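Local coordinates for BH1974 protein (Bacillus halodurans, PDB 3ON5) that probably assists the maturation of xanthine dehydrogenase or related molybdenum enzymes, as proteins of the XdhC and CoxI family are thought to do, at residues Val84-Pro90 with Leu118-Asp123; Leu25-Leu29 with Met55-Gln59. All coordinates share one frame; numbering follows the deposited sequence.

Contact 1: Val84-Pro90 with Leu118-Asp123; sequences VWQEQLP and LLEPVD
Pro-121, near the end of strand 113-121, fits under the last turn of helix 73-87 and the bend after it, a helix-on-sheet contact, with helix 73-87 on the five-stranded antiparallel sheet. Three residues of the helix end and the bend touch its ring, two of them at CD and one at CB. CG1 of Val-84 meets CD of Pro-121 at 3.7 Å, with the two side chains at about a right angle. CE3 of Trp-85 lies 3.8 Å from CB of Pro-121, and CG of Pro-90 reaches CD of Pro-121 from the bend at 4.0 Å. A beta-branched valine suits the helix here because its methyls diverge: with CG1 anti to the backbone N (chi1 165°), CG2 is left to meet CB of Leu-119 at 3.8 Å. Trp-85 sends its indole past the proline until CZ3 is 3.4 Å from Val-122 O, which sits at the ring edge near its plane; the amide nitrogen NE2 of Gln-88 lies over one face. Gln-88 leaves the helix with positive phi (56°), turning the chain back toward the sheet. Its bent side chain brings OE1 within 3.5 Å of CB of Asp-123. Pro-90 then lies against the strand backbone, where its CA makes a CA-H...O contact of 3.0 Å with Leu-119 O. Beyond Pro-121, an inverse gamma turn centred on Val-122 leads to Asp-123, whose OD1 N-caps helix 124-139 by accepting a hydrogen bond from Leu-126 N. Glu-120 has its CB turned away from 84-90, and its carboxylate forms a salt bridge with Lys-147, while the Trp-85 ring meets Trp-105 of the second subunit. Strand 113-121 runs between strands 36-46 and 91-96, and Leu-119 also packs on Leu-77 of helix 73-87.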
ATOM      1  N   VAL A  84      17.077  -3.998  23.700  1.00 50.26           N
ATOM      2  CA  VAL A  84      18.496  -4.229  23.399  1.00 49.41           C
ATOM      3  C   VAL A  84      19.128  -2.904  22.885  1.00 53.83           C
ATOM      4  O   VAL A  84      20.209  -2.542  23.344  1.00 55.01           O
ATOM      5  CB  VAL A  84      18.679  -5.404  22.396  1.00 52.30           C
ATOM      6  CG1 VAL A  84      20.079  -5.440  21.788  1.00 51.95           C
ATOM      7  CG2 VAL A  84      18.348  -6.739  23.052  1.00 52.56           C
ATOM      8  N   TRP A  85      18.437  -2.163  21.999  1.00 48.83           N
ATOM      9  CA  TRP A  85      18.948  -0.894  21.496  1.00 48.89           C
ATOM     10  C   TRP A  85      19.061   0.140  22.605  1.00 56.88           C
ATOM     11  O   TRP A  85      20.065   0.845  22.676  1.00 57.43           O
ATOM     12  CB  TRP A  85      18.085  -0.315  20.362  1.00 46.36           C
ATOM     13  CG  TRP A  85      18.670   0.951  19.813  1.00 47.11           C
ATOM     14  CD1 TRP A  85      18.342   2.227  20.165  1.00 50.50           C
ATOM     15  CD2 TRP A  85      19.844   1.049  18.998  1.00 46.95           C
ATOM     16  NE1 TRP A  85      19.183   3.122  19.540  1.00 50.30           N
ATOM     17  CE2 TRP A  85      20.122   2.426  18.825  1.00 50.96           C
ATOM     18  CE3 TRP A  85      20.663   0.101  18.345  1.00 47.17           C
ATOM     19  CZ2 TRP A  85      21.155   2.878  17.999  1.00 49.24           C
ATOM     20  CZ3 TRP A  85      21.697   0.556  17.543  1.00 47.51           C
ATOM     21  CH2 TRP A  85      21.929   1.926  17.373  1.00 48.45           C
ATOM     22  N   GLN A  86      18.013   0.272  23.427  1.00 55.37           N
ATOM     23  CA  GLN A  86      17.974   1.245  24.513  1.00 56.13           C
ATOM     24  C   GLN A  86      19.106   0.935  25.529  1.00 59.86           C
ATOM     25  O   GLN A  86      19.918   1.816  25.826  1.00 59.95           O
ATOM     26  CB  GLN A  86      16.582   1.232  25.172  1.00 57.73           C
ATOM     27  CG  GLN A  86      16.323   2.441  26.083  1.00 81.96           C
ATOM     28  CD  GLN A  86      16.131   3.756  25.343  1.00 98.09           C
ATOM     29  OE1 GLN A  86      15.654   3.790  24.206  1.00 88.74           O
ATOM     30  NE2 GLN A  86      16.402   4.878  26.015  1.00 90.24           N
ATOM     31  N   GLU A  87      19.192  -0.329  25.997  1.00 55.73           N
ATOM     32  CA  GLU A  87      20.215  -0.801  26.940  1.00 56.45           C
ATOM     33  C   GLU A  87      21.609  -0.815  26.334  1.00 59.26           C
ATOM     34  O   GLU A  87      22.592  -0.798  27.073  1.00 59.94           O
ATOM     35  CB  GLU A  87      19.892  -2.225  27.410  1.00 58.19           C
ATOM     36  CG  GLU A  87      18.671  -2.355  28.296  1.00 73.47           C
ATOM     37  CD  GLU A  87      18.230  -3.787  28.534  1.00111.29           C
ATOM     38  OE1 GLU A  87      18.960  -4.719  28.122  1.00115.50           O
ATOM     39  OE2 GLU A  87      17.128  -3.975  29.098  1.00113.73           O
ATOM     40  N   GLN A  88      21.687  -0.909  24.984  1.00 54.11           N
ATOM     41  CA  GLN A  88      22.908  -0.992  24.174  1.00 52.33           C
ATOM     42  C   GLN A  88      23.716  -2.196  24.698  1.00 57.38           C
ATOM     43  O   GLN A  88      24.925  -2.119  24.894  1.00 58.02           O
ATOM     44  CB  GLN A  88      23.669   0.342  24.211  1.00 53.31           C
ATOM     45  CG  GLN A  88      24.472   0.659  22.959  1.00 62.24           C
ATOM     46  CD  GLN A  88      23.674   0.962  21.707  1.00 73.83           C
ATOM     47  OE1 GLN A  88      24.149   0.773  20.592  1.00 75.47           O
ATOM     48  NE2 GLN A  88      22.468   1.461  21.838  1.00 58.48           N
ATOM     49  N   LEU A  89      22.997  -3.309  24.962  1.00 54.17           N
ATOM     50  CA  LEU A  89      23.531  -4.545  25.517  1.00 54.70           C
ATOM     51  C   LEU A  89      22.928  -5.788  24.832  1.00 56.45           C
ATOM     52  O   LEU A  89      21.708  -5.975  24.876  1.00 55.55           O
ATOM     53  CB  LEU A  89      23.232  -4.583  27.026  1.00 56.31           C
ATOM     54  CG  LEU A  89      23.649  -5.835  27.804  1.00 62.82           C
ATOM     55  CD1 LEU A  89      25.166  -5.941  27.940  1.00 64.39           C
ATOM     56  CD2 LEU A  89      23.036  -5.829  29.166  1.00 66.32           C
ATOM     57  N   PRO A  90      23.781  -6.677  24.258  1.00 51.45           N
ATOM     58  CA  PRO A  90      23.272  -7.895  23.619  1.00 50.18           C
ATOM     59  C   PRO A  90      22.552  -8.808  24.593  1.00 57.00           C
ATOM     60  O   PRO A  90      22.797  -8.772  25.800  1.00 59.19           O
ATOM     61  CB  PRO A  90      24.540  -8.573  23.093  1.00 51.95           C
ATOM     62  CG  PRO A  90      25.507  -7.489  22.947  1.00 56.48           C
ATOM     63  CD  PRO A  90      25.243  -6.599  24.115  1.00 53.19           C
ATOM     64  N   LEU A 118      20.216 -14.518  19.294  1.00 49.32           N
ATOM     65  CA  LEU A 118      21.120 -13.536  19.895  1.00 49.22           C
ATOM     66  C   LEU A 118      20.888 -12.165  19.246  1.00 52.42           C
ATOM     67  O   LEU A 118      21.106 -11.999  18.036  1.00 49.93           O
ATOM     68  CB  LEU A 118      22.598 -13.957  19.782  1.00 49.95           C
ATOM     69  CG  LEU A 118      23.672 -12.907  20.186  1.00 54.22           C
ATOM     70  CD1 LEU A 118      23.680 -12.640  21.691  1.00 55.34           C
ATOM     71  CD2 LEU A 118      25.027 -13.359  19.775  1.00 55.88           C
ATOM     72  N   LEU A 119      20.460 -11.187  20.070  1.00 49.75           N
ATOM     73  CA  LEU A 119      20.173  -9.816  19.643  1.00 48.58           C
ATOM     74  C   LEU A 119      21.348  -8.910  20.008  1.00 49.83           C
ATOM     75  O   LEU A 119      21.722  -8.847  21.176  1.00 50.96           O
ATOM     76  CB  LEU A 119      18.859  -9.321  20.289  1.00 48.91           C
ATOM     77  CG  LEU A 119      17.578 -10.072  19.892  1.00 53.24           C
ATOM     78  CD1 LEU A 119      16.544  -9.976  20.947  1.00 54.43           C
ATOM     79  CD2 LEU A 119      17.017  -9.561  18.622  1.00 55.64           C
ATOM     80  N   GLU A 120      21.971  -8.276  18.998  1.00 42.41           N
ATOM     81  CA  GLU A 120      23.119  -7.369  19.142  1.00 40.38           C
ATOM     82  C   GLU A 120      22.811  -5.997  18.600  1.00 43.33           C
ATOM     83  O   GLU A 120      22.384  -5.903  17.447  1.00 40.88           O
ATOM     84  CB  GLU A 120      24.346  -7.908  18.414  1.00 41.13           C
ATOM     85  CG  GLU A 120      24.986  -9.113  19.063  1.00 53.33           C
ATOM     86  CD  GLU A 120      26.025  -9.734  18.154  1.00 75.55           C
ATOM     87  OE1 GLU A 120      25.628 -10.242  17.079  1.00 56.97           O
ATOM     88  OE2 GLU A 120      27.230  -9.684  18.498  1.00 69.68           O
ATOM     89  N   PRO A 121      23.036  -4.902  19.373  1.00 40.69           N
ATOM     90  CA  PRO A 121      22.786  -3.572  18.797  1.00 39.55           C
ATOM     91  C   PRO A 121      23.874  -3.233  17.790  1.00 43.25           C
ATOM     92  O   PRO A 121      25.059  -3.365  18.108  1.00 44.79           O
ATOM     93  CB  PRO A 121      22.791  -2.639  20.009  1.00 42.11           C
ATOM     94  CG  PRO A 121      23.509  -3.375  21.085  1.00 47.56           C
ATOM     95  CD  PRO A 121      23.561  -4.827  20.755  1.00 42.81           C
ATOM     96  N   VAL A 122      23.482  -2.873  16.556  1.00 37.16           N
ATOM     97  CA  VAL A 122      24.454  -2.471  15.543  1.00 35.91           C
ATOM     98  C   VAL A 122      24.904  -1.060  15.916  1.00 44.23           C
ATOM     99  O   VAL A 122      24.343  -0.074  15.432  1.00 47.04           O
ATOM    100  CB  VAL A 122      23.955  -2.581  14.081  1.00 36.91           C
ATOM    101  CG1 VAL A 122      25.052  -2.178  13.094  1.00 36.08           C
ATOM    102  CG2 VAL A 122      23.473  -3.997  13.784  1.00 36.02           C
ATOM    103  N   ASP A 123      25.866  -0.985  16.860  1.00 40.20           N
ATOM    104  CA  ASP A 123      26.445   0.255  17.358  1.00 40.12           C
ATOM    105  C   ASP A 123      27.460   0.777  16.334  1.00 44.02           C
ATOM    106  O   ASP A 123      27.732   0.084  15.346  1.00 44.84           O
ATOM    107  CB  ASP A 123      27.074   0.049  18.754  1.00 42.88           C
ATOM    108  CG  ASP A 123      28.156  -1.012  18.937  1.00 52.34           C
ATOM    109  OD1 ASP A 123      28.733  -1.459  17.924  1.00 52.58           O
ATOM    110  OD2 ASP A 123      28.475  -1.340  20.106  1.00 59.06           O
TER

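Contact 2: Leu25-Leu29 with Met55-Gln59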
ATOM      1  N   LEU A  25      22.511  -8.549   3.173  1.00 60.16           N
ATOM      2  CA  LEU A  25      22.163  -8.120   4.522  1.00 59.69           C
ATOM      3  C   LEU A  25      23.159  -7.083   5.010  1.00 61.92           C
ATOM      4  O   LEU A  25      22.753  -6.047   5.527  1.00 62.79           O
ATOM      5  CB  LEU A  25      22.121  -9.310   5.473  1.00 60.58           C
ATOM      6  CG  LEU A  25      21.193  -9.158   6.696  1.00 66.45           C
ATOM      7  CD1 LEU A  25      19.711  -9.403   6.322  1.00 66.50           C
ATOM      8  CD2 LEU A  25      21.570 -10.143   7.756  1.00 70.13           C
ATOM      9  N   LEU A  26      24.460  -7.341   4.807  1.00 56.26           N
ATOM     10  CA  LEU A  26      25.543  -6.427   5.150  1.00 55.34           C
ATOM     11  C   LEU A  26      25.493  -5.177   4.271  1.00 62.67           C
ATOM     12  O   LEU A  26      25.958  -4.118   4.694  1.00 63.14           O
ATOM     13  CB  LEU A  26      26.919  -7.107   5.018  1.00 54.95           C
ATOM     14  CG  LEU A  26      27.262  -8.278   5.926  1.00 58.88           C
ATOM     15  CD1 LEU A  26      28.644  -8.757   5.638  1.00 59.74           C
ATOM     16  CD2 LEU A  26      27.200  -7.899   7.402  1.00 61.17           C
ATOM     17  N   GLU A  27      24.948  -5.298   3.046  1.00 62.21           N
ATOM     18  CA  GLU A  27      24.791  -4.185   2.113  1.00 64.26           C
ATOM     19  C   GLU A  27      23.800  -3.192   2.698  1.00 69.03           C
ATOM     20  O   GLU A  27      24.072  -1.996   2.667  1.00 69.91           O
ATOM     21  CB  GLU A  27      24.331  -4.680   0.721  1.00 65.98           C
ATOM     22  CG  GLU A  27      24.426  -3.642  -0.395  1.00 80.99           C
ATOM     23  CD  GLU A  27      24.151  -4.148  -1.803  1.00115.25           C
ATOM     24  OE1 GLU A  27      24.662  -5.236  -2.163  1.00113.90           O
ATOM     25  OE2 GLU A  27      23.503  -3.406  -2.577  1.00115.23           O
ATOM     26  N   THR A  28      22.684  -3.700   3.274  1.00 64.57           N
ATOM     27  CA  THR A  28      21.577  -2.962   3.893  1.00 64.81           C
ATOM     28  C   THR A  28      22.105  -2.040   5.040  1.00 72.18           C
ATOM     29  O   THR A  28      21.590  -0.925   5.188  1.00 73.37           O
ATOM     30  CB  THR A  28      20.527  -3.971   4.389  1.00 65.50           C
ATOM     31  OG1 THR A  28      20.091  -4.739   3.264  1.00 61.79           O
ATOM     32  CG2 THR A  28      19.316  -3.321   5.043  1.00 61.72           C
ATOM     33  N   LEU A  29      23.149  -2.455   5.781  1.00 69.37           N
ATOM     34  CA  LEU A  29      23.749  -1.646   6.851  1.00 70.48           C
ATOM     35  C   LEU A  29      24.516  -0.426   6.313  1.00 79.69           C
ATOM     36  O   LEU A  29      24.570   0.605   6.989  1.00 80.28           O
ATOM     37  CB  LEU A  29      24.698  -2.497   7.678  1.00 70.34           C
ATOM     38  CG  LEU A  29      24.022  -3.606   8.446  1.00 74.63           C
ATOM     39  CD1 LEU A  29      24.944  -4.746   8.654  1.00 74.72           C
ATOM     40  CD2 LEU A  29      23.436  -3.099   9.733  1.00 79.73           C
HETATM   41  N   MSE A  55      20.263 -14.942   9.933  1.00 52.30           N
HETATM   42  CA  MSE A  55      20.219 -13.584  10.442  1.00 52.17           C
HETATM   43  C   MSE A  55      19.018 -12.818   9.936  1.00 54.86           C
HETATM   44  O   MSE A  55      18.389 -13.155   8.927  1.00 56.42           O
HETATM   45  CB  MSE A  55      21.479 -12.821  10.068  1.00 55.23           C
HETATM   46  CG  MSE A  55      22.689 -13.306  10.773  1.00 65.00           C
HETATM   47 SE   MSE A  55      24.227 -12.645   9.858  0.75 75.18          SE
HETATM   48  CE  MSE A  55      25.540 -13.916  10.728  1.00 73.41           C
HETATM   49  N   MSE A  56      18.751 -11.732  10.635  1.00 48.77           N
HETATM   50  CA  MSE A  56      17.619 -10.858  10.474  1.00 46.53           C
HETATM   51  C   MSE A  56      17.915  -9.492  11.081  1.00 50.13           C
HETATM   52  O   MSE A  56      18.555  -9.421  12.140  1.00 50.28           O
HETATM   53  CB  MSE A  56      16.449 -11.537  11.189  1.00 48.33           C
HETATM   54  CG  MSE A  56      15.181 -10.854  11.016  1.00 54.50           C
HETATM   55 SE   MSE A  56      13.871 -11.741  12.087  0.75 61.98          SE
HETATM   56  CE  MSE A  56      12.452 -10.502  11.421  1.00 58.49           C
ATOM     57  N   LEU A  57      17.430  -8.417  10.447  1.00 44.85           N
ATOM     58  CA  LEU A  57      17.647  -7.070  10.945  1.00 43.07           C
ATOM     59  C   LEU A  57      16.367  -6.442  11.455  1.00 45.85           C
ATOM     60  O   LEU A  57      15.384  -6.382  10.737  1.00 46.81           O
ATOM     61  CB  LEU A  57      18.242  -6.185   9.849  1.00 42.46           C
ATOM     62  CG  LEU A  57      19.710  -6.421   9.512  1.00 47.98           C
ATOM     63  CD1 LEU A  57      20.087  -5.720   8.216  1.00 48.93           C
ATOM     64  CD2 LEU A  57      20.627  -5.962  10.646  1.00 50.87           C
ATOM     65  N   PHE A  58      16.388  -5.960  12.692  1.00 41.20           N
ATOM     66  CA  PHE A  58      15.300  -5.197  13.293  1.00 40.81           C
ATOM     67  C   PHE A  58      15.690  -3.757  13.224  1.00 47.67           C
ATOM     68  O   PHE A  58      16.759  -3.375  13.700  1.00 48.03           O
ATOM     69  CB  PHE A  58      14.976  -5.645  14.726  1.00 42.54           C
ATOM     70  CG  PHE A  58      14.344  -7.014  14.777  1.00 43.22           C
ATOM     71  CD1 PHE A  58      12.966  -7.166  14.645  1.00 43.88           C
ATOM     72  CD2 PHE A  58      15.130  -8.157  14.921  1.00 44.88           C
ATOM     73  CE1 PHE A  58      12.385  -8.424  14.625  1.00 44.44           C
ATOM     74  CE2 PHE A  58      14.545  -9.419  14.918  1.00 47.69           C
ATOM     75  CZ  PHE A  58      13.173  -9.542  14.754  1.00 45.45           C
ATOM     76  N   GLN A  59      14.868  -2.975  12.539  1.00 46.05           N
ATOM     77  CA  GLN A  59      15.136  -1.571  12.284  1.00 45.93           C
ATOM     78  C   GLN A  59      14.132  -0.691  12.996  1.00 49.98           C
ATOM     79  O   GLN A  59      13.014  -1.136  13.311  1.00 49.55           O
ATOM     80  CB  GLN A  59      15.097  -1.308  10.770  1.00 46.82           C
ATOM     81  CG  GLN A  59      16.003  -2.231   9.970  1.00 53.52           C
ATOM     82  CD  GLN A  59      15.956  -1.950   8.507  1.00 75.83           C
ATOM     83  OE1 GLN A  59      16.992  -1.865   7.849  1.00 70.63           O
ATOM     84  NE2 GLN A  59      14.763  -1.743   7.972  1.00 76.33           N
TER
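The carboxamide of Gln-59 is the flat group that touches across this contact: methyl CG2 of Thr-28 lies beyond its oxygen, tilted off the amide plane, at 3.9 Å from OE1. That oxygen accepts a hydrogen bond from Arg-36 NE, while Thr-28 OG1 bonds to Glu-24 O within its own helix, and it is the methyl that faces the strand. The same CG2 approaches CD1 of Leu-57 at 4.1 Å. Helix 22-30 lies on one face of the antiparallel sheet, and its short segment runs 23° from the direction of strand 55-59 with the axes 9.8 Å apart. Alternation in the strand turns Met-55, Leu-57 and Gln-59 toward the helix, whereas Phe-58 packs on the other face against Leu-77 and Ala-81 of helix 73-87. Leu-57 reaches into the helix surface with a forked end: CD1 stands 3.9 Å from CG of Leu-25, their side chains sliding past each other in opposite directions, and CD2 meets CD2 of Leu-29 at 4.1 Å. Leucine suits the buried interface because its branched end offers two methyls to different neighbours. Leu-25 carries its CG opposite the backbone N (chi1 -153°), over the strand, and from there CD2 reaches CB of Met-55, a selenomethionine, at 3.5 Å. Shortening this residue to an alanine takes away CG and both methyls and is likely to open a gap beside Met-55 and Leu-57. Leu-26, its CB turned from the strand, packs on Leu-130 and Val-133 of helix 124-139.

In the fold
Along the chain, contact 2 closes before contact 1 opens, and their centres are about 14 Å apart. Both draw on the same antiparallel sheet, in which strand 36-46 separates strand 55-59 of contact 2 from strand 113-121 of contact 1. The helices take different faces: helix 73-87 covers one, helix 22-30 the other. The contacts touch where Val-122 CG1 packs on Leu-29 CD2 at 3.8 Å. Arg-36 also joins them, pairing through its backbone with Val-122 and through NE with Gln-59. The sheet, a different one from the parallel sheet of the Rossmann domain, is thus layered between helices at the side of the chain that, through contact 1, reaches the second subunit.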